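Local coordinates for protein-glutamine gamma-glutamyltransferase 2 (Pagrus major, PDB 1G0D) that probably catalyses calcium-dependent acyl transfer from peptide-bound glutamine to primary amines, such as the side-chain amine of lysine, and so cross-links or aminates proteins, at residues V143-D147 with E148-Q152; T220-V223 with N224-D228; A277-C280 with T281-C285. One frame throughout, in Å; residues are numbered along the deposited sequence.

Contact 1: residues V143-D147 with E148-Q152; sequences VYLPD and ESKLQ. With SO4 (sulfate ion), chain B.
Asp-147 and Ser-149 set the start of helix 148-156: Asp-147 is the N-cap, and its OD2 accepts two hydrogen bonds from the same serine. The backbone N of Ser-149 lies 2.9 Å from Asp-147 OD2 and meets it nearly in line with the carboxylate bond, although the N-H itself is bent (134°), and the loop so closed is an Asx turn. OG of Ser-149 reaches OD2 at 3.0 Å from above the carboxylate plane. This pair fixes the rotation of the carboxylate, whose CG lies anti to the backbone N (chi1 -175°) and is thereby swung beside the carbonyl carbon, over the first turn. Of the backbone bonds, Lys-150 N to Asp-147 O is 3.0 Å long, while Leu-151 N to the same oxygen is weak.

Lys-150 passes the second carboxylate oxygen, OD1. Its extended chain crosses Asp-147 at about a right angle, so that its CE lies 3.5 Å from Asp-147 OD1 while NZ is 4.5 Å from that oxygen, too far for a salt bridge. NZ instead makes a weak hydrogen bond to O2 of a sulfate, probably from the crystallisation liquor, that is also held by Arg-291 and Trp-351.

The apolar part is carried by Leu-145, whose CB rests against CD2 of Leu-151 at 3.8 Å, and CD2 of Leu-145 lies 4.0 Å from Lys-150 CB. An inverse gamma turn centred on Pro-146 leads from this leucine into the cap.

Leu-151 continues inward onto Pro-136, Trp-137 and Pro-289, and Tyr-144 O bonds to NE1 of Trp-338, so the link after strand 121-133 and the first turn of helix 148-156 are fastened to strand 329-339 and the turn preceding strand 290-298.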
loop_
_atom_site.group_PDB
_atom_site.type_symbol
_atom_site.label_atom_id
_atom_site.label_comp_id
_atom_site.label_asym_id
_atom_site.label_seq_id
_atom_site.Cartn_x
_atom_site.Cartn_y
_atom_site.Cartn_z
ATOM N N VAL A 143 10.160 -7.517 15.627
ATOM C CA VAL A 143 10.197 -6.680 14.418
ATOM C C VAL A 143 11.591 -6.008 14.209
ATOM O O VAL A 143 11.795 -5.185 13.315
ATOM C CB VAL A 143 9.121 -5.591 14.470
ATOM C CG1 VAL A 143 7.741 -6.221 14.506
ATOM C CG2 VAL A 143 9.314 -4.759 15.700
ATOM N N TYR A 144 12.565 -6.402 15.015
ATOM C CA TYR A 144 13.897 -5.853 14.911
ATOM C C TYR A 144 14.479 -5.929 13.511
ATOM O O TYR A 144 14.540 -7.023 12.929
ATOM C CB TYR A 144 14.822 -6.612 15.844
ATOM C CG TYR A 144 16.211 -6.042 15.853
ATOM C CD1 TYR A 144 16.419 -4.682 16.027
ATOM C CD2 TYR A 144 17.326 -6.866 15.714
ATOM C CE1 TYR A 144 17.722 -4.146 16.079
ATOM C CE2 TYR A 144 18.640 -6.333 15.766
ATOM C CZ TYR A 144 18.830 -4.969 15.959
ATOM O OH TYR A 144 20.112 -4.446 16.113
ATOM N N LEU A 145 14.901 -4.771 12.990
ATOM C CA LEU A 145 15.534 -4.640 11.673
ATOM C C LEU A 145 16.888 -3.967 11.972
ATOM O O LEU A 145 16.933 -2.786 12.314
ATOM C CB LEU A 145 14.684 -3.754 10.747
ATOM C CG LEU A 145 14.812 -3.960 9.202
ATOM C CD1 LEU A 145 13.661 -3.258 8.416
ATOM C CD2 LEU A 145 16.153 -3.426 8.729
ATOM N N PRO A 146 18.002 -4.701 11.817
ATOM C CA PRO A 146 19.375 -4.235 12.083
ATOM C C PRO A 146 20.056 -3.334 11.091
ATOM O O PRO A 146 21.176 -3.638 10.664
ATOM C CB PRO A 146 20.160 -5.514 12.251
ATOM C CG PRO A 146 19.445 -6.495 11.429
ATOM C CD PRO A 146 18.006 -6.072 11.283
ATOM N N ASP A 147 19.369 -2.246 10.722
ATOM C CA ASP A 147 19.868 -1.242 9.794
ATOM C C ASP A 147 19.003 0.014 9.947
ATOM O O ASP A 147 17.910 0.101 9.434
ATOM C CB ASP A 147 19.825 -1.737 8.367
ATOM C CG ASP A 147 20.445 -0.746 7.393
ATOM O OD1 ASP A 147 20.956 -1.182 6.336
ATOM O OD2 ASP A 147 20.427 0.485 7.682
ATOM N N GLU A 148 19.522 0.987 10.674
ATOM C CA GLU A 148 18.818 2.227 10.964
ATOM C C GLU A 148 18.400 2.982 9.747
ATOM O O GLU A 148 17.426 3.727 9.797
ATOM C CB GLU A 148 19.688 3.150 11.838
ATOM C CG GLU A 148 19.773 2.735 13.257
ATOM C CD GLU A 148 19.990 3.915 14.171
ATOM O OE1 GLU A 148 20.641 4.866 13.672
ATOM O OE2 GLU A 148 19.523 3.872 15.357
ATOM N N SER A 149 19.135 2.834 8.660
ATOM C CA SER A 149 18.755 3.569 7.461
ATOM C C SER A 149 17.468 3.031 6.781
ATOM O O SER A 149 16.757 3.752 6.065
ATOM C CB SER A 149 19.899 3.544 6.475
ATOM O OG SER A 149 19.737 2.487 5.554
ATOM N N LYS A 150 17.165 1.762 7.016
ATOM C CA LYS A 150 15.991 1.166 6.418
ATOM C C LYS A 150 14.793 1.378 7.303
ATOM O O LYS A 150 13.671 1.358 6.833
ATOM C CB LYS A 150 16.220 -0.312 6.209
ATOM C CG LYS A 150 17.278 -0.588 5.213
ATOM C CD LYS A 150 17.249 -2.011 4.873
ATOM C CE LYS A 150 18.522 -2.360 4.171
ATOM N NZ LYS A 150 18.402 -3.778 3.720
ATOM N N LEU A 151 15.030 1.561 8.594
ATOM C CA LEU A 151 13.929 1.799 9.522
ATOM C C LEU A 151 13.419 3.224 9.316
ATOM O O LEU A 151 12.254 3.537 9.552
ATOM C CB LEU A 151 14.392 1.582 10.967
ATOM C CG LEU A 151 14.402 0.108 11.375
ATOM C CD1 LEU A 151 15.095 -0.075 12.720
ATOM C CD2 LEU A 151 12.987 -0.385 11.431
ATOM N N GLN A 152 14.299 4.090 8.841
ATOM C CA GLN A 152 13.942 5.481 8.593
ATOM C C GLN A 152 12.961 5.584 7.448
ATOM O O GLN A 152 12.074 6.439 7.452
ATOM C CB GLN A 152 15.202 6.274 8.267
ATOM C CG GLN A 152 14.953 7.706 7.996
ATOM C CD GLN A 152 14.130 8.346 9.082
ATOM O OE1 GLN A 152 14.413 8.151 10.292
ATOM N NE2 GLN A 152 13.096 9.117 8.670
HETATM S S SO4 B . 15.737 -5.528 1.230
HETATM O O1 SO4 B . 15.172 -6.786 1.109
HETATM O O2 SO4 B . 15.513 -5.077 2.551
HETATM O O3 SO4 B . 17.098 -5.808 1.133
HETATM O O4 SO4 B . 15.316 -4.691 0.141
#

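Contact 2: residues T220-V223 with N224-D228; sequences TAMV and NSNGD
Asn-226 folds back over the last turn of helix 212-223 and lies alongside Met-222, the two side chains pointing the same way. Its CB sits 3.9 Å from Ala-221 O. CG follows at 4.2 Å from the sulfur of Met-222, and ND2 approaches that same SD to 3.8 Å. OD1 turns to the chain ahead and accepts from the backbone N of Arg-229, which ties the amide to the outgoing loop. The first torsion holds CG anti to the backbone N (chi1 178°), on the side where Met-222 SD lies; Met-222, bent at both chi2 and chi3, curls its thioether round to meet the amide.

Between the two segments the hydrogen bonds converge on one acceptor, Ala-221 O. It receives Asn-226 N at 3.2 Å, nearly along its C=O axis, an i+5 to i bond that closes a pi-turn. It also takes OG of Ser-225 at 2.8 Å, this time in the carbonyl plane and on a lone pair (C=O...OG angle 129°). Two donors from successive residues thus grip one oxygen whose usual i+4 backbone partner is replaced by a hydroxyl. OG gets there from between its own backbone N and carbonyl carbon. An alanine here would remove this hydroxyl and is likely to leave Ala-221 O with the N-H of Asn-226 alone, so that the turn off the helix is less firmly fixed.

Asn-224 ND2 bonds to Leu-232 O, and the backbones of Met-222 and Val-223 pair with Val-231 and Leu-232, bringing strand 232-234 against this helix end. Val-223 and Asn-224 pack on Phe-275 of helix 272-286, whereas Met-222 and Asn-226 both touch Pro-196 of helix 196-200.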
loop_
_atom_site.group_PDB
_atom_site.type_symbol
_atom_site.label_atom_id
_atom_site.label_comp_id
_atom_site.label_asym_id
_atom_site.label_seq_id
_atom_site.Cartn_x
_atom_site.Cartn_y
_atom_site.Cartn_z
ATOM N N THR A 220 -4.396 -6.183 8.070
ATOM C CA THR A 220 -4.615 -6.492 6.670
ATOM C C THR A 220 -6.064 -6.891 6.394
ATOM O O THR A 220 -6.636 -6.583 5.333
ATOM C CB THR A 220 -3.696 -7.599 6.251
ATOM O OG1 THR A 220 -2.362 -7.118 6.334
ATOM C CG2 THR A 220 -3.936 -7.999 4.832
ATOM N N ALA A 221 -6.672 -7.558 7.371
ATOM C CA ALA A 221 -8.047 -8.016 7.228
ATOM C C ALA A 221 -9.086 -6.902 7.342
ATOM O O ALA A 221 -10.117 -6.930 6.654
ATOM C CB ALA A 221 -8.321 -9.105 8.247
ATOM N N MET A 222 -8.814 -5.913 8.187
ATOM C CA MET A 222 -9.754 -4.808 8.398
ATOM C C MET A 222 -9.771 -3.716 7.331
ATOM O O MET A 222 -10.761 -2.979 7.205
ATOM C CB MET A 222 -9.491 -4.173 9.753
ATOM C CG MET A 222 -9.827 -5.094 10.907
ATOM S SD MET A 222 -11.578 -4.994 11.313
ATOM C CE MET A 222 -11.849 -3.144 11.123
ATOM N N VAL A 223 -8.682 -3.602 6.573
ATOM C CA VAL A 223 -8.601 -2.567 5.542
ATOM C C VAL A 223 -9.694 -2.651 4.501
ATOM O O VAL A 223 -10.239 -1.626 4.100
ATOM C CB VAL A 223 -7.241 -2.570 4.852
ATOM C CG1 VAL A 223 -7.192 -1.510 3.743
ATOM C CG2 VAL A 223 -6.190 -2.299 5.886
ATOM N N ASN A 224 -10.027 -3.854 4.057
ATOM C CA ASN A 224 -11.092 -3.968 3.092
ATOM C C ASN A 224 -11.981 -5.178 3.271
ATOM O O ASN A 224 -13.187 -5.047 3.348
ATOM C CB ASN A 224 -10.534 -3.963 1.678
ATOM C CG ASN A 224 -11.602 -4.240 0.632
ATOM O OD1 ASN A 224 -11.434 -5.072 -0.252
ATOM N ND2 ASN A 224 -12.709 -3.532 0.734
ATOM N N SER A 225 -11.394 -6.359 3.365
ATOM C CA SER A 225 -12.197 -7.566 3.469
ATOM C C SER A 225 -13.342 -7.540 4.470
ATOM O O SER A 225 -14.403 -8.122 4.193
ATOM C CB SER A 225 -11.308 -8.785 3.738
ATOM O OG SER A 225 -11.131 -8.977 5.119
ATOM N N ASN A 226 -13.156 -6.896 5.626
ATOM C CA ASN A 226 -14.230 -6.858 6.622
ATOM C C ASN A 226 -15.293 -5.887 6.156
ATOM O O ASN A 226 -15.084 -4.667 6.146
ATOM C CB ASN A 226 -13.699 -6.457 7.990
ATOM C CG ASN A 226 -14.790 -6.373 9.030
ATOM O OD1 ASN A 226 -15.811 -5.701 8.836
ATOM N ND2 ASN A 226 -14.587 -7.054 10.148
ATOM N N GLY A 227 -16.441 -6.454 5.773
ATOM C CA GLY A 227 -17.555 -5.679 5.248
ATOM C C GLY A 227 -18.381 -4.760 6.140
ATOM O O GLY A 227 -18.896 -3.740 5.651
ATOM N N ASP A 228 -18.535 -5.084 7.421
ATOM C CA ASP A 228 -19.332 -4.215 8.249
ATOM C C ASP A 228 -18.536 -3.137 8.979
ATOM O O ASP A 228 -19.060 -2.051 9.242
ATOM C CB ASP A 228 -20.208 -5.027 9.199
ATOM C CG ASP A 228 -19.478 -6.145 9.837
ATOM O OD1 ASP A 228 -18.975 -7.011 9.086
ATOM O OD2 ASP A 228 -19.405 -6.154 11.093
#

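Contact 3: residues A277-C280 with T281-C285; sequences AVAC and TVLRC
The guanidinium of Arg-284 carries the sulfur of Cys-280 over one face, one helical turn back along the chain: SG lies 3.4 Å from NE and 3.8 Å from CZ. The flat group's N-H groups point to partners beyond the two segments, with NH2 donating to Thr-290 O and NH1 to Asn-157 O, so its rotation is set by bonds to backbone oxygens while the thiol rests on the face. The Arg-284 side chain also touches Tyr-177 and Gln-179. It is a buried charge met by two carbonyl oxygens, which probably help to stabilise it.

Cys-280 holds SG beside its carbonyl carbon, anti to the backbone N (chi1 -168°), which points SG out from the helix, where the Arg-284 chain, leaning back along it, passes over. That chain runs extended from CG to NE, its CB close to Cys-280 O at 3.2 Å and its CD against SG at 3.9 Å. Arg-284 N gives a 2.9 Å hydrogen bond to Cys-280 O.

The i to i+4 backbone bonds continue round the helix. Leu-283 N bonds to Ala-279 O at 3.0 Å, nearly straight at the donor (168°), and Thr-281 N to Ala-277 O; the step from Val-282 N to Val-278 O is weak. Leu-283 CD1 sits over Ala-279 CB at 4.4 Å, a loose apolar pair. On another side OG1 of Thr-281 bonds to Tyr-177 O, and Val-278, Thr-281 and Val-282 lean on Leu-256 of helix 253-261.

The helix begins at catalytic Cys-272 and packs on strand 290-298, the edge strand of the antiparallel sheet whose next two strands, 329-339 and 350-355, carry His-332 and Asp-355; this is the hallmark of the papain-like transglutaminase core.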
loop_
_atom_site.group_PDB
_atom_site.type_symbol
_atom_site.label_atom_id
_atom_site.label_comp_id
_atom_site.label_asym_id
_atom_site.label_seq_id
_atom_site.Cartn_x
_atom_site.Cartn_y
_atom_site.Cartn_z
ATOM N N ALA A 277 -1.600 1.169 0.583
ATOM C CA ALA A 277 -1.131 2.425 1.167
ATOM C C ALA A 277 -1.739 2.631 2.531
ATOM O O ALA A 277 -1.029 2.972 3.438
ATOM C CB ALA A 277 -1.509 3.546 0.330
ATOM N N VAL A 278 -3.048 2.434 2.696
ATOM C CA VAL A 278 -3.674 2.603 4.021
ATOM C C VAL A 278 -3.119 1.542 4.993
ATOM O O VAL A 278 -2.985 1.788 6.183
ATOM C CB VAL A 278 -5.223 2.482 3.917
ATOM C CG1 VAL A 278 -5.871 2.401 5.270
ATOM C CG2 VAL A 278 -5.768 3.642 3.181
ATOM N N ALA A 279 -2.784 0.352 4.502
ATOM C CA ALA A 279 -2.222 -0.705 5.378
ATOM C C ALA A 279 -0.859 -0.234 5.821
ATOM O O ALA A 279 -0.493 -0.389 6.981
ATOM C CB ALA A 279 -2.070 -2.076 4.626
ATOM N N CYS A 280 -0.105 0.330 4.880
ATOM C CA CYS A 280 1.212 0.838 5.178
ATOM C C CYS A 280 1.181 1.905 6.240
ATOM O O CYS A 280 1.991 1.865 7.133
ATOM C CB CYS A 280 1.844 1.433 3.946
ATOM S SG CYS A 280 3.583 1.784 4.115
ATOM N N THR A 281 0.260 2.856 6.147
ATOM C CA THR A 281 0.164 3.959 7.121
ATOM C C THR A 281 -0.047 3.467 8.537
ATOM O O THR A 281 0.537 3.977 9.484
ATOM C CB THR A 281 -1.019 4.890 6.814
ATOM O OG1 THR A 281 -0.619 5.894 5.877
ATOM C CG2 THR A 281 -1.461 5.597 8.042
ATOM N N VAL A 282 -0.908 2.475 8.679
ATOM C CA VAL A 282 -1.227 1.945 9.984
ATOM C C VAL A 282 -0.136 1.054 10.580
ATOM O O VAL A 282 0.162 1.149 11.755
ATOM C CB VAL A 282 -2.605 1.160 9.930
ATOM C CG1 VAL A 282 -2.888 0.485 11.289
ATOM C CG2 VAL A 282 -3.758 2.139 9.560
ATOM N N LEU A 283 0.455 0.179 9.787
ATOM C CA LEU A 283 1.482 -0.697 10.321
ATOM C C LEU A 283 2.742 0.167 10.631
ATOM O O LEU A 283 3.356 0.059 11.702
ATOM C CB LEU A 283 1.729 -1.837 9.319
ATOM C CG LEU A 283 0.488 -2.734 9.108
ATOM C CD1 LEU A 283 0.631 -3.497 7.825
ATOM C CD2 LEU A 283 0.298 -3.702 10.268
ATOM N N ARG A 284 3.106 1.062 9.720
ATOM C CA ARG A 284 4.232 1.946 9.996
ATOM C C ARG A 284 3.920 2.657 11.324
ATOM O O ARG A 284 4.718 2.637 12.233
ATOM C CB ARG A 284 4.415 2.941 8.860
ATOM C CG ARG A 284 5.387 2.430 7.851
ATOM C CD ARG A 284 5.816 3.474 6.851
ATOM N NE ARG A 284 6.417 2.813 5.683
ATOM C CZ ARG A 284 6.991 3.460 4.676
ATOM N NH1 ARG A 284 7.038 4.784 4.697
ATOM N NH2 ARG A 284 7.536 2.803 3.654
ATOM N N CYS A 285 2.732 3.239 11.464
ATOM C CA CYS A 285 2.356 3.907 12.721
ATOM C C CYS A 285 2.497 3.013 13.953
ATOM O O CYS A 285 3.012 3.449 14.957
ATOM C CB CYS A 285 0.916 4.417 12.669
ATOM S SG CYS A 285 0.497 5.606 13.985
#

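From the N terminus, contact 1 comes first, where the chain leaves strand 121-133 and starts helix 148-156; contact 2 follows at the end of helix 212-223, and contact 3 last, inside helix 272-286. Each closes only a turn or so of local chain, and they run in series without nesting or crossing. None touches another directly: contacts 2 and 3 approach to about 4 Å between nearest atoms, contacts 1 and 3 to about 6 Å. Helix 272-286 is the common element, reached from contact 2 through Phe-275 and joined through Arg-284 to Asn-157, just past the helix opened by contact 1. Together they place the start of one helix and the end of another beside the catalytic-core helix.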